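Local coordinates for phosphoribosylformylglycinamidine synthase 2 (Thermus thermophilus, PDB 3VIU), which is a synthase of the AIR synthase-related (PurM-like) family with two copies of that family's N- and C-terminal domain pair, and holds ADP and magnesium in this structure, at residues Y199-I209 / V287-E298; E554-L564 / L630-A641. All coordinates share one frame; numbering follows the deposited sequence.

Contacts 1 and 2 lie on opposite sides of the centre of this single chain, with their own centres 56 Å apart and their nearest atoms about 39 Å apart. They follow one another in sequence: contact 1 closes before contact 2 opens, each within a different AIR synthase-related C-terminal domain. The two domains are built on seven-stranded mixed sheets of the same strand order, 2-4-1-5-3-6-7. In both, one segment overlaps the first strand, taking in the end of 196-201 or the early part of 563-567. Contact 1 joins the loop after its strand to the loop entering helix 296-301; contact 2 joins the loop before its strand to helix 625-634 and the turn after it.

Contact 1: residues Y199-I209 / V287-E298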
loop_
_atom_site.group_PDB
_atom_site.type_symbol
_atom_site.label_atom_id
_atom_site.label_comp_id
_atom_site.label_asym_id
_atom_site.label_seq_id
_atom_site.Cartn_x
_atom_site.Cartn_y
_atom_site.Cartn_z
ATOM N N TYR A 199 -26.713 5.163 11.399
ATOM C CA TYR A 199 -26.184 3.887 10.942
ATOM C C TYR A 199 -26.792 3.629 9.573
ATOM O O TYR A 199 -28.011 3.724 9.411
ATOM C CB TYR A 199 -26.615 2.791 11.925
ATOM C CG TYR A 199 -26.411 1.351 11.490
ATOM C CD1 TYR A 199 -26.998 0.849 10.331
ATOM C CD2 TYR A 199 -25.684 0.470 12.287
ATOM C CE1 TYR A 199 -26.866 -0.500 9.981
ATOM C CE2 TYR A 199 -25.545 -0.871 11.950
ATOM C CZ TYR A 199 -26.136 -1.354 10.800
ATOM O OH TYR A 199 -26.001 -2.691 10.478
ATOM N N ALA A 200 -25.947 3.302 8.599
ATOM C CA ALA A 200 -26.409 3.016 7.245
ATOM C C ALA A 200 -25.636 1.856 6.633
ATOM O O ALA A 200 -24.493 1.609 6.996
ATOM C CB ALA A 200 -26.261 4.244 6.380
ATOM N N GLY A 201 -26.267 1.153 5.701
ATOM C CA GLY A 201 -25.619 0.022 5.059
ATOM C C GLY A 201 -26.263 -1.310 5.404
ATOM O O GLY A 201 -27.436 -1.364 5.746
ATOM N N ALA A 202 -25.492 -2.386 5.312
ATOM C CA ALA A 202 -25.991 -3.721 5.618
ATOM C C ALA A 202 -26.421 -3.826 7.080
ATOM O O ALA A 202 -26.035 -3.005 7.914
ATOM C CB ALA A 202 -24.908 -4.761 5.325
ATOM N N LYS A 203 -27.224 -4.838 7.387
ATOM C CA LYS A 203 -27.669 -5.042 8.751
ATOM C C LYS A 203 -26.618 -5.881 9.482
ATOM O O LYS A 203 -25.925 -6.688 8.869
ATOM C CB LYS A 203 -29.050 -5.713 8.776
ATOM C CG LYS A 203 -29.245 -6.831 7.774
ATOM C CD LYS A 203 -29.393 -6.305 6.345
ATOM C CE LYS A 203 -29.415 -7.447 5.326
ATOM N NZ LYS A 203 -30.506 -8.452 5.572
ATOM N N THR A 204 -26.484 -5.667 10.786
ATOM C CA THR A 204 -25.497 -6.385 11.587
ATOM C C THR A 204 -25.844 -7.844 11.839
ATOM O O THR A 204 -26.909 -8.154 12.383
ATOM C CB THR A 204 -25.292 -5.696 12.952
ATOM O OG1 THR A 204 -24.796 -4.374 12.742
ATOM C CG2 THR A 204 -24.311 -6.469 13.806
ATOM N N GLY A 205 -24.930 -8.729 11.446
ATOM C CA GLY A 205 -25.119 -10.154 11.647
ATOM C C GLY A 205 -23.994 -10.753 12.478
ATOM O O GLY A 205 -23.161 -10.030 13.027
ATOM N N ARG A 206 -23.965 -12.076 12.587
ATOM C CA ARG A 206 -22.918 -12.741 13.353
ATOM C C ARG A 206 -21.750 -13.034 12.428
ATOM O O ARG A 206 -21.488 -14.181 12.080
ATOM C CB ARG A 206 -23.459 -14.027 13.988
ATOM C CG ARG A 206 -24.156 -13.777 15.316
ATOM C CD ARG A 206 -24.844 -15.009 15.878
ATOM N NE ARG A 206 -26.116 -15.263 15.212
ATOM C CZ ARG A 206 -27.294 -15.328 15.830
ATOM N NH1 ARG A 206 -28.390 -15.562 15.124
ATOM N NH2 ARG A 206 -27.381 -15.165 17.143
ATOM N N ASP A 207 -21.057 -11.969 12.034
ATOM C CA ASP A 207 -19.915 -12.048 11.126
ATOM C C ASP A 207 -18.591 -11.741 11.822
ATOM O O ASP A 207 -18.485 -10.775 12.580
ATOM C CB ASP A 207 -20.104 -11.065 9.966
ATOM C CG ASP A 207 -21.381 -11.314 9.181
ATOM O OD1 ASP A 207 -21.741 -10.448 8.360
ATOM O OD2 ASP A 207 -22.024 -12.366 9.368
ATOM N N GLY A 208 -17.590 -12.572 11.543
ATOM C CA GLY A 208 -16.264 -12.408 12.114
ATOM C C GLY A 208 -16.183 -11.893 13.541
ATOM O O GLY A 208 -15.503 -10.896 13.806
ATOM N N ILE A 209 -16.867 -12.567 14.460
ATOM C CA ILE A 209 -16.851 -12.158 15.861
ATOM C C ILE A 209 -15.730 -12.879 16.613
ATOM O O ILE A 209 -15.747 -14.107 16.757
ATOM C CB ILE A 209 -18.198 -12.470 16.557
ATOM C CG1 ILE A 209 -19.340 -11.744 15.841
ATOM C CG2 ILE A 209 -18.137 -12.049 18.017
ATOM C CD1 ILE A 209 -20.723 -12.074 16.379
ATOM N N VAL A 287 -30.293 -0.789 16.375
ATOM C CA VAL A 287 -29.374 -1.326 15.371
ATOM C C VAL A 287 -30.041 -2.402 14.491
ATOM O O VAL A 287 -30.551 -3.400 14.996
ATOM C CB VAL A 287 -28.103 -1.935 16.062
ATOM C CG1 VAL A 287 -27.175 -2.557 15.037
ATOM C CG2 VAL A 287 -27.365 -0.857 16.828
ATOM N N PRO A 288 -30.043 -2.200 13.159
ATOM C CA PRO A 288 -30.633 -3.133 12.190
ATOM C C PRO A 288 -29.959 -4.496 12.297
ATOM O O PRO A 288 -28.743 -4.598 12.201
ATOM C CB PRO A 288 -30.335 -2.472 10.845
ATOM C CG PRO A 288 -30.281 -1.028 11.184
ATOM C CD PRO A 288 -29.492 -1.025 12.466
ATOM N N THR A 289 -30.755 -5.540 12.481
ATOM C CA THR A 289 -30.227 -6.887 12.626
ATOM C C THR A 289 -30.601 -7.788 11.448
ATOM O O THR A 289 -31.668 -7.641 10.855
ATOM C CB THR A 289 -30.743 -7.534 13.928
ATOM O OG1 THR A 289 -32.175 -7.482 13.944
ATOM C CG2 THR A 289 -30.191 -6.809 15.146
ATOM N N ARG A 290 -29.715 -8.731 11.131
ATOM C CA ARG A 290 -29.921 -9.665 10.029
ATOM C C ARG A 290 -30.263 -11.053 10.550
ATOM O O ARG A 290 -30.790 -11.888 9.810
ATOM C CB ARG A 290 -28.648 -9.746 9.186
ATOM C CG ARG A 290 -28.747 -10.637 7.961
ATOM C CD ARG A 290 -27.372 -10.825 7.350
ATOM N NE ARG A 290 -26.537 -11.707 8.161
ATOM C CZ ARG A 290 -25.206 -11.681 8.177
ATOM N NH1 ARG A 290 -24.537 -12.536 8.944
ATOM N NH2 ARG A 290 -24.547 -10.790 7.441
ATOM N N GLU A 291 -29.947 -11.299 11.820
ATOM C CA GLU A 291 -30.208 -12.592 12.451
ATOM C C GLU A 291 -30.931 -12.432 13.783
ATOM O O GLU A 291 -30.776 -11.427 14.472
ATOM C CB GLU A 291 -28.895 -13.348 12.660
ATOM C CG GLU A 291 -28.190 -13.689 11.362
ATOM C CD GLU A 291 -26.821 -14.299 11.577
ATOM O OE1 GLU A 291 -26.733 -15.320 12.292
ATOM O OE2 GLU A 291 -25.834 -13.763 11.030
ATOM N N GLU A 292 -31.715 -13.441 14.143
ATOM C CA GLU A 292 -32.492 -13.419 15.376
ATOM C C GLU A 292 -31.693 -13.834 16.610
ATOM O O GLU A 292 -30.668 -14.500 16.501
ATOM C CB GLU A 292 -33.701 -14.349 15.226
ATOM C CG GLU A 292 -34.819 -14.077 16.213
ATOM C CD GLU A 292 -35.998 -15.021 16.042
ATOM O OE1 GLU A 292 -36.300 -15.408 14.889
ATOM O OE2 GLU A 292 -36.632 -15.361 17.065
ATOM N N GLY A 293 -32.173 -13.423 17.781
ATOM C CA GLY A 293 -31.536 -13.784 19.037
ATOM C C GLY A 293 -30.076 -13.430 19.209
ATOM O O GLY A 293 -29.312 -14.185 19.817
HETATM N N MSE A 294 -29.679 -12.281 18.684
HETATM C CA MSE A 294 -28.298 -11.850 18.802
HETATM C C MSE A 294 -28.056 -11.215 20.157
HETATM O O MSE A 294 -28.797 -10.331 20.579
HETATM C CB MSE A 294 -27.962 -10.861 17.694
HETATM C CG MSE A 294 -27.914 -11.505 16.334
HETATM SE SE MSE A 294 -27.325 -10.270 14.994
HETATM C CE MSE A 294 -25.445 -10.170 15.461
ATOM N N THR A 295 -27.013 -11.673 20.836
ATOM C CA THR A 295 -26.677 -11.159 22.153
ATOM C C THR A 295 -25.944 -9.819 22.083
ATOM O O THR A 295 -25.431 -9.429 21.030
ATOM C CB THR A 295 -25.810 -12.163 22.909
ATOM O OG1 THR A 295 -24.613 -12.421 22.164
ATOM C CG2 THR A 295 -26.568 -13.457 23.097
ATOM N N PRO A 296 -25.899 -9.087 23.207
ATOM C CA PRO A 296 -25.209 -7.796 23.200
ATOM C C PRO A 296 -23.797 -7.830 22.604
ATOM O O PRO A 296 -23.503 -7.064 21.690
ATOM C CB PRO A 296 -25.237 -7.394 24.670
ATOM C CG PRO A 296 -26.583 -7.899 25.096
ATOM C CD PRO A 296 -26.627 -9.284 24.474
ATOM N N GLU A 297 -22.933 -8.716 23.093
ATOM C CA GLU A 297 -21.570 -8.778 22.566
ATOM C C GLU A 297 -21.521 -9.080 21.065
ATOM O O GLU A 297 -20.666 -8.557 20.357
ATOM C CB GLU A 297 -20.710 -9.795 23.343
ATOM C CG GLU A 297 -21.125 -11.257 23.246
ATOM C CD GLU A 297 -22.262 -11.620 24.187
ATOM O OE1 GLU A 297 -22.611 -12.819 24.258
ATOM O OE2 GLU A 297 -22.808 -10.715 24.855
ATOM N N GLU A 298 -22.443 -9.908 20.581
ATOM C CA GLU A 298 -22.502 -10.243 19.157
ATOM C C GLU A 298 -22.770 -9.007 18.308
ATOM O O GLU A 298 -22.156 -8.816 17.258
ATOM C CB GLU A 298 -23.597 -11.273 18.893
ATOM C CG GLU A 298 -23.221 -12.682 19.298
ATOM C CD GLU A 298 -24.376 -13.653 19.175
ATOM O OE1 GLU A 298 -24.119 -14.872 19.225
ATOM O OE2 GLU A 298 -25.539 -13.200 19.040
HETATM O O HOH W 1 -24.999 -8.212 7.057
HETATM O O HOH W 2 -23.773 -15.697 10.036
#
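A salt-bridge network of R206, D207, R290, E291 and E298, beside a single T204-T289 beta bridge, ties the loop leaving strand 196-201 to the loop entering helix 296-301 in the first AIR synthase-related C-terminal domain. In the bridge, T204 N donates to P288 O (2.9 Å), and R290 N returns a bond to T204 O. R206 centres an inverse gamma turn; its NE and NH1 converge on E291 OE1 from the same face of the carboxylate plane (NE at 3.0 Å), and its backbone N donates almost straight to E291 OE2 (170°). R206 NH1 also binds E292 O, NH2 reaches E298 OE2, and M294 CG lies over one guanidinium face. R290 holds D207 end-on, planes 32° apart, NH1 to OD2 at 2.6 Å and NH2 to OD1 at 3.0 Å; its NH1 also meets E291 OE2, which probably eases the approach of the two carboxylates. With CG anti to the backbone N (chi1 168°), the Y199 ring meets P288, whose CD makes a CH-pi contact over its centre, 3.6 Å from the centroid. Y199 and P288 pack on strand 331-338, T204 OG1 bonds R307 of strand 307-312, and M294 rests on L299 of helix 296-301.

Contact 2: residues E554-L564 / L630-A641; sequences EMGFRRPGEVL and LAEMTFPYGVGA
F557 packs its ring against M633, whose CB stands over the centre of one face, 3.6 Å from the centroid. The selenium of this selenomethionine lies obliquely to the same ring at 4.5 Å from the centroid, a Met-aromatic contact, and the bend at its last torsion (chi3 91°) brings CE close to F557 CE1 and M555 O. V639 O and T634 CG2 meet the ring edge, and A641 CB lies 3.6 Å from F557 CE2. The backbone fixes this pairing, since F557 N donates nearly straight (173°) to M633 O at 2.8 Å. G556 CA adds a CA-H...O contact to the same carbonyl. One water donates to both F557 O and M633 O and accepts from Y637 N, joining the two backbones a second time.

In this AIR synthase-related C-terminal domain, the loop approaching strand 563-567 is thereby held against the end of helix 625-634 and the turn that leads on to strand 641-644. L564, in the first of these strands, touches L630 CD1 of the helix with its CD2, and lies near A641 CB of strand 641-644.

Farther out, R558 CG makes a CH-pi contact over one face of the Y637 ring, 3.5 Å from the centroid; the chain runs alongside the ring, its guanidinium nearly parallel to it (8°), but it is CG that covers the face. Y637 OH donates to E554 OE2 at 2.6 Å, from above the carboxylate plane. E554 OE1 and R558 NH2 attract one another by charge alone, and R558 also touches R616. Selenomethionine M555 lays CE beside E632 and packs on D430, a magnesium ligand, and on H619 of strand 618-620. M633 leans on H619 too and on L662 of strand 661-665, while F557 touches T664 of that strand. T634 OG1 bonds A631 O, and T634 packs on L708 of helix 708-723.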
loop_
_atom_site.group_PDB
_atom_site.type_symbol
_atom_site.label_atom_id
_atom_site.label_comp_id
_atom_site.label_asym_id
_atom_site.label_seq_id
_atom_site.Cartn_x
_atom_site.Cartn_y
_atom_site.Cartn_z
ATOM N N GLU A 554 6.490 8.083 -19.958
ATOM C CA GLU A 554 6.162 6.679 -19.789
ATOM C C GLU A 554 7.426 5.904 -20.127
ATOM O O GLU A 554 8.368 6.457 -20.691
ATOM C CB GLU A 554 4.966 6.265 -20.657
ATOM C CG GLU A 554 5.031 6.584 -22.129
ATOM C CD GLU A 554 3.718 6.235 -22.829
ATOM O OE1 GLU A 554 2.802 7.086 -22.858
ATOM O OE2 GLU A 554 3.596 5.095 -23.331
HETATM N N MSE A 555 7.456 4.630 -19.775
HETATM C CA MSE A 555 8.641 3.815 -19.981
HETATM C C MSE A 555 8.916 3.292 -21.383
HETATM O O MSE A 555 10.064 3.023 -21.720
HETATM C CB MSE A 555 8.584 2.622 -19.046
HETATM C CG MSE A 555 7.534 1.626 -19.471
HETATM SE SE MSE A 555 7.647 0.014 -18.452
HETATM C CE MSE A 555 9.366 -0.586 -19.082
ATOM N N GLY A 556 7.879 3.129 -22.192
ATOM C CA GLY A 556 8.080 2.572 -23.518
ATOM C C GLY A 556 8.787 3.403 -24.575
ATOM O O GLY A 556 8.512 4.600 -24.727
ATOM N N PHE A 557 9.713 2.782 -25.301
ATOM C CA PHE A 557 10.382 3.496 -26.377
ATOM C C PHE A 557 9.255 3.778 -27.361
ATOM O O PHE A 557 8.552 2.863 -27.781
ATOM C CB PHE A 557 11.455 2.634 -27.045
ATOM C CG PHE A 557 12.656 2.367 -26.177
ATOM C CD1 PHE A 557 13.208 3.378 -25.395
ATOM C CD2 PHE A 557 13.258 1.110 -26.174
ATOM C CE1 PHE A 557 14.341 3.145 -24.625
ATOM C CE2 PHE A 557 14.395 0.861 -25.409
ATOM C CZ PHE A 557 14.941 1.882 -24.629
ATOM N N ARG A 558 9.076 5.039 -27.734
ATOM C CA ARG A 558 7.985 5.375 -28.627
ATOM C C ARG A 558 8.326 5.603 -30.083
ATOM O O ARG A 558 7.455 5.489 -30.949
ATOM C CB ARG A 558 7.223 6.581 -28.070
ATOM C CG ARG A 558 5.929 6.175 -27.371
ATOM C CD ARG A 558 5.203 7.355 -26.750
ATOM N NE ARG A 558 5.891 7.860 -25.568
ATOM C CZ ARG A 558 5.402 8.801 -24.768
ATOM N NH1 ARG A 558 6.092 9.201 -23.713
ATOM N NH2 ARG A 558 4.219 9.345 -25.026
ATOM N N ARG A 559 9.587 5.909 -30.364
ATOM C CA ARG A 559 10.004 6.165 -31.735
ATOM C C ARG A 559 11.487 5.915 -31.937
ATOM O O ARG A 559 12.282 6.035 -31.004
ATOM C CB ARG A 559 9.674 7.612 -32.119
ATOM C CG ARG A 559 9.942 8.614 -30.998
ATOM C CD ARG A 559 9.817 10.075 -31.442
ATOM N NE ARG A 559 8.494 10.412 -31.964
ATOM C CZ ARG A 559 8.148 10.336 -33.249
ATOM N NH1 ARG A 559 9.029 9.934 -34.161
ATOM N NH2 ARG A 559 6.919 10.668 -33.628
ATOM N N PRO A 560 11.879 5.557 -33.167
ATOM C CA PRO A 560 13.288 5.299 -33.480
ATOM C C PRO A 560 14.091 6.599 -33.606
ATOM O O PRO A 560 13.521 7.653 -33.893
ATOM C CB PRO A 560 13.208 4.541 -34.800
ATOM C CG PRO A 560 12.001 5.156 -35.454
ATOM C CD PRO A 560 11.014 5.214 -34.310
ATOM N N GLY A 561 15.403 6.519 -33.376
ATOM C CA GLY A 561 16.252 7.693 -33.507
ATOM C C GLY A 561 16.455 8.560 -32.280
ATOM O O GLY A 561 17.191 9.542 -32.328
ATOM N N GLU A 562 15.801 8.222 -31.177
ATOM C CA GLU A 562 15.960 9.002 -29.959
ATOM C C GLU A 562 17.249 8.585 -29.269
ATOM O O GLU A 562 17.624 7.413 -29.299
ATOM C CB GLU A 562 14.765 8.788 -29.025
ATOM C CG GLU A 562 13.497 9.508 -29.478
ATOM C CD GLU A 562 12.370 9.454 -28.455
ATOM O OE1 GLU A 562 11.435 10.274 -28.576
ATOM O OE2 GLU A 562 12.410 8.599 -27.539
ATOM N N VAL A 563 17.946 9.545 -28.670
ATOM C CA VAL A 563 19.180 9.227 -27.968
ATOM C C VAL A 563 18.777 8.638 -26.614
ATOM O O VAL A 563 17.908 9.177 -25.927
ATOM C CB VAL A 563 20.065 10.483 -27.745
ATOM C CG1 VAL A 563 21.365 10.087 -27.058
ATOM C CG2 VAL A 563 20.362 11.164 -29.077
ATOM N N LEU A 564 19.411 7.527 -26.250
ATOM C CA LEU A 564 19.127 6.832 -24.998
ATOM C C LEU A 564 20.245 7.035 -23.979
ATOM O O LEU A 564 21.376 6.617 -24.199
ATOM C CB LEU A 564 18.931 5.333 -25.286
ATOM C CG LEU A 564 18.818 4.362 -24.099
ATOM C CD1 LEU A 564 17.706 4.807 -23.168
ATOM C CD2 LEU A 564 18.564 2.943 -24.620
ATOM N N LEU A 630 16.173 -2.328 -19.854
ATOM C CA LEU A 630 16.230 -2.056 -21.281
ATOM C C LEU A 630 15.171 -2.857 -22.044
ATOM O O LEU A 630 14.446 -2.304 -22.876
ATOM C CB LEU A 630 17.626 -2.400 -21.793
ATOM C CG LEU A 630 18.501 -1.352 -22.490
ATOM C CD1 LEU A 630 18.253 0.049 -21.973
ATOM C CD2 LEU A 630 19.940 -1.751 -22.267
ATOM N N ALA A 631 15.059 -4.151 -21.751
ATOM C CA ALA A 631 14.081 -4.985 -22.445
ATOM C C ALA A 631 12.635 -4.558 -22.169
ATOM O O ALA A 631 11.786 -4.605 -23.058
ATOM C CB ALA A 631 14.279 -6.454 -22.070
ATOM N N GLU A 632 12.360 -4.145 -20.936
ATOM C CA GLU A 632 11.013 -3.715 -20.570
ATOM C C GLU A 632 10.561 -2.499 -21.362
ATOM O O GLU A 632 9.366 -2.292 -21.558
ATOM C CB GLU A 632 10.933 -3.408 -19.068
ATOM C CG GLU A 632 11.039 -4.650 -18.186
ATOM C CD GLU A 632 10.971 -4.338 -16.704
ATOM O OE1 GLU A 632 10.266 -5.073 -15.974
ATOM O OE2 GLU A 632 11.627 -3.369 -16.265
HETATM N N MSE A 633 11.512 -1.700 -21.831
HETATM C CA MSE A 633 11.165 -0.495 -22.569
HETATM C C MSE A 633 10.786 -0.743 -24.019
HETATM O O MSE A 633 10.178 0.106 -24.660
HETATM C CB MSE A 633 12.309 0.515 -22.487
HETATM C CG MSE A 633 12.583 0.993 -21.072
HETATM SE SE MSE A 633 14.164 2.114 -20.937
HETATM C CE MSE A 633 13.355 3.858 -21.193
ATOM N N THR A 634 11.130 -1.918 -24.528
ATOM C CA THR A 634 10.821 -2.269 -25.907
ATOM C C THR A 634 9.440 -2.931 -26.052
ATOM O O THR A 634 8.881 -2.992 -27.149
ATOM C CB THR A 634 11.861 -3.241 -26.449
ATOM O OG1 THR A 634 11.638 -4.531 -25.875
ATOM C CG2 THR A 634 13.266 -2.783 -26.082
ATOM N N PHE A 635 8.889 -3.420 -24.944
ATOM C CA PHE A 635 7.592 -4.099 -24.970
ATOM C C PHE A 635 6.341 -3.268 -25.309
ATOM O O PHE A 635 5.526 -3.675 -26.144
ATOM C CB PHE A 635 7.335 -4.802 -23.630
ATOM C CG PHE A 635 8.376 -5.821 -23.261
ATOM C CD1 PHE A 635 9.075 -6.522 -24.244
ATOM C CD2 PHE A 635 8.620 -6.122 -21.923
ATOM C CE1 PHE A 635 10.000 -7.511 -23.900
ATOM C CE2 PHE A 635 9.544 -7.109 -21.565
ATOM C CZ PHE A 635 10.234 -7.806 -22.555
ATOM N N PRO A 636 6.165 -2.102 -24.665
ATOM C CA PRO A 636 4.985 -1.274 -24.935
ATOM C C PRO A 636 4.653 -0.919 -26.385
ATOM O O PRO A 636 3.489 -0.995 -26.779
ATOM C CB PRO A 636 5.226 -0.040 -24.066
ATOM C CG PRO A 636 5.970 -0.604 -22.900
ATOM C CD PRO A 636 6.980 -1.500 -23.596
ATOM N N TYR A 637 5.656 -0.543 -27.174
ATOM C CA TYR A 637 5.425 -0.162 -28.569
ATOM C C TYR A 637 6.180 -0.991 -29.592
ATOM O O TYR A 637 6.080 -0.735 -30.786
ATOM C CB TYR A 637 5.790 1.305 -28.770
ATOM C CG TYR A 637 4.945 2.252 -27.959
ATOM C CD1 TYR A 637 3.682 2.644 -28.406
ATOM C CD2 TYR A 637 5.397 2.741 -26.731
ATOM C CE1 TYR A 637 2.887 3.500 -27.654
ATOM C CE2 TYR A 637 4.611 3.592 -25.969
ATOM C CZ TYR A 637 3.357 3.972 -26.436
ATOM O OH TYR A 637 2.578 4.829 -25.694
ATOM N N GLY A 638 6.944 -1.975 -29.137
ATOM C CA GLY A 638 7.683 -2.808 -30.071
ATOM C C GLY A 638 8.829 -2.095 -30.770
ATOM O O GLY A 638 9.193 -2.441 -31.894
ATOM N N VAL A 639 9.394 -1.092 -30.107
ATOM C CA VAL A 639 10.514 -0.329 -30.639
ATOM C C VAL A 639 11.771 -0.789 -29.891
ATOM O O VAL A 639 11.823 -0.714 -28.657
ATOM C CB VAL A 639 10.279 1.183 -30.414
ATOM C CG1 VAL A 639 11.546 1.971 -30.713
ATOM C CG2 VAL A 639 9.126 1.657 -31.294
ATOM N N GLY A 640 12.772 -1.268 -30.633
ATOM C CA GLY A 640 13.995 -1.764 -30.019
ATOM C C GLY A 640 15.029 -0.713 -29.672
ATOM O O GLY A 640 14.738 0.484 -29.704
ATOM N N ALA A 641 16.241 -1.153 -29.333
ATOM C CA ALA A 641 17.323 -0.225 -28.995
ATOM C C ALA A 641 18.686 -0.813 -29.324
ATOM O O ALA A 641 18.847 -2.033 -29.393
ATOM C CB ALA A 641 17.264 0.151 -27.522
HETATM O O HOH W 3 8.461 0.307 -26.818
#